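Local coordinates for protein melanophilin (Mus musculus, PDB 2ZET) that links melanosome-bound Rab27A to the motor protein myosin Va as a Rab effector in melanosome transport, at residues B[79-84]-B[94-99]. Numbering follows the deposited sequence.
With ZN (zinc ion), chain H.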
# COMPACT_ATOMS: atom_id res chain seq x y z
N ARG B 79 -8.86 -40.55 -6.15
CA ARG B 79 -10.06 -41.28 -5.77
C ARG B 79 -10.43 -41.18 -4.30
O ARG B 79 -11.56 -41.44 -3.92
CB ARG B 79 -9.94 -42.75 -6.14
CG ARG B 79 -8.59 -43.36 -5.85
CD ARG B 79 -8.61 -44.85 -6.13
NE ARG B 79 -9.00 -45.62 -4.96
CZ ARG B 79 -8.15 -46.07 -4.05
NH1 ARG B 79 -6.85 -45.83 -4.17
NH2 ARG B 79 -8.58 -46.77 -3.02
N LEU B 80 -9.48 -40.78 -3.47
CA LEU B 80 -9.73 -40.69 -2.05
C LEU B 80 -10.30 -39.38 -1.55
O LEU B 80 -10.78 -39.30 -0.42
CB LEU B 80 -8.44 -41.00 -1.30
CG LEU B 80 -7.95 -42.43 -1.51
CD1 LEU B 80 -6.51 -42.57 -1.09
CD2 LEU B 80 -8.85 -43.37 -0.73
N LEU B 81 -10.28 -38.36 -2.41
CA LEU B 81 -10.74 -37.02 -2.06
C LEU B 81 -12.23 -36.76 -2.24
O LEU B 81 -12.93 -37.55 -2.86
CB LEU B 81 -9.96 -36.00 -2.89
CG LEU B 81 -8.46 -36.21 -2.78
CD1 LEU B 81 -7.73 -35.37 -3.78
CD2 LEU B 81 -8.02 -35.87 -1.38
N LEU B 82 -12.70 -35.64 -1.68
CA LEU B 82 -14.10 -35.24 -1.78
C LEU B 82 -14.32 -34.07 -2.74
O LEU B 82 -15.44 -33.62 -2.94
CB LEU B 82 -14.66 -34.86 -0.41
CG LEU B 82 -15.25 -35.97 0.45
CD1 LEU B 82 -16.02 -35.35 1.59
CD2 LEU B 82 -16.18 -36.83 -0.38
N ASN B 83 -13.24 -33.58 -3.33
CA ASN B 83 -13.34 -32.50 -4.29
C ASN B 83 -12.96 -33.09 -5.64
O ASN B 83 -12.95 -34.30 -5.79
CB ASN B 83 -12.37 -31.37 -3.91
CG ASN B 83 -11.00 -31.89 -3.46
OD1 ASN B 83 -10.80 -32.25 -2.29
ND2 ASN B 83 -10.05 -31.93 -4.40
N SER B 84 -12.63 -32.25 -6.62
CA SER B 84 -12.30 -32.78 -7.93
C SER B 84 -11.10 -32.19 -8.65
O SER B 84 -11.01 -30.98 -8.85
CB SER B 84 -13.52 -32.69 -8.83
OG SER B 84 -13.29 -33.36 -10.05
N PHE B 94 -1.78 -31.49 -12.51
CA PHE B 94 -3.04 -31.55 -11.78
C PHE B 94 -2.82 -31.56 -10.29
O PHE B 94 -1.81 -32.06 -9.81
CB PHE B 94 -3.85 -32.78 -12.17
CG PHE B 94 -4.16 -32.85 -13.63
CD1 PHE B 94 -3.15 -33.11 -14.56
CD2 PHE B 94 -5.46 -32.67 -14.08
CE1 PHE B 94 -3.44 -33.19 -15.92
CE2 PHE B 94 -5.76 -32.75 -15.44
CZ PHE B 94 -4.74 -33.01 -16.36
N VAL B 95 -3.78 -31.01 -9.57
CA VAL B 95 -3.73 -30.95 -8.12
C VAL B 95 -5.15 -30.96 -7.58
O VAL B 95 -6.10 -30.65 -8.31
CB VAL B 95 -3.04 -29.67 -7.65
CG1 VAL B 95 -1.66 -29.58 -8.26
CG2 VAL B 95 -3.85 -28.47 -8.06
N CYS B 96 -5.31 -31.30 -6.31
CA CYS B 96 -6.63 -31.35 -5.71
C CYS B 96 -7.13 -29.94 -5.42
O CYS B 96 -6.37 -28.98 -5.50
CB CYS B 96 -6.62 -32.19 -4.42
SG CYS B 96 -5.88 -31.48 -2.91
N LYS B 97 -8.41 -29.84 -5.09
CA LYS B 97 -9.02 -28.56 -4.78
C LYS B 97 -8.24 -27.85 -3.67
O LYS B 97 -7.92 -26.66 -3.77
CB LYS B 97 -10.48 -28.76 -4.33
CG LYS B 97 -11.23 -27.48 -3.94
CD LYS B 97 -12.64 -27.76 -3.40
CE LYS B 97 -13.26 -26.50 -2.80
NZ LYS B 97 -14.62 -26.75 -2.23
N SER B 98 -7.93 -28.59 -2.62
CA SER B 98 -7.22 -28.04 -1.47
C SER B 98 -5.86 -27.44 -1.80
O SER B 98 -5.39 -26.54 -1.11
CB SER B 98 -7.05 -29.12 -0.42
OG SER B 98 -8.21 -29.95 -0.35
N CYS B 99 -5.22 -27.93 -2.86
CA CYS B 99 -3.90 -27.44 -3.25
C CYS B 99 -3.96 -26.51 -4.44
O CYS B 99 -2.93 -26.12 -5.00
CB CYS B 99 -2.99 -28.63 -3.56
SG CYS B 99 -2.81 -29.82 -2.22
ZN ZN H . -3.41 -32.02 -3.15
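Asn83 and Lys97 lie at a slant to each other, meeting near the bases of their side chains. The Asn83 carboxamide leans in alongside the start of the lysine chain, with Asn83 CG 3.3 Å from Lys97 CB and 3.7 Å from Lys97 N. Further out, Lys97 CD passes 3.7 Å from Asn83 CB. Lys97 CG stands opposite its backbone N (chi1 179°) and the chain beyond is extended, which carries the methylenes past Asn83 CB and the ammonium end away from segment 79-84, whose 3-10 start gives way to a loop leading to strand 86-87. On the zinc side of this pair, Leu81 directs one branch at the neighbouring cysteine: its CD1 methyl comes to 3.4 Å from Cys96 CB, touching the cysteine on its methylene. Cys96 SG, lodged between its own backbone N and carbonyl carbon (chi1 75°), binds the zinc ion at 2.5 Å. Cys99 SG completes this half of the site, and Cys71 and Cys74 supply the other two thiolates. The second zinc is held by Cys88, Cys91, Cys111 and Cys114; the ligand pairs of the two sites thus interleave along the chain in the cross-brace order of FYVE and RING fingers, here within the Rab-binding domain of melanophilin. Residues 96-99 form the CxxC turn at the end of strand 94-95, closed by a hydrogen bond from Cys99 N to Cys96 O (3.1 Å), while Ser100 OG lies within hydrogen-bonding reach of the carbonyl oxygens of Cys96 and Lys97, its one proton shared or given to either.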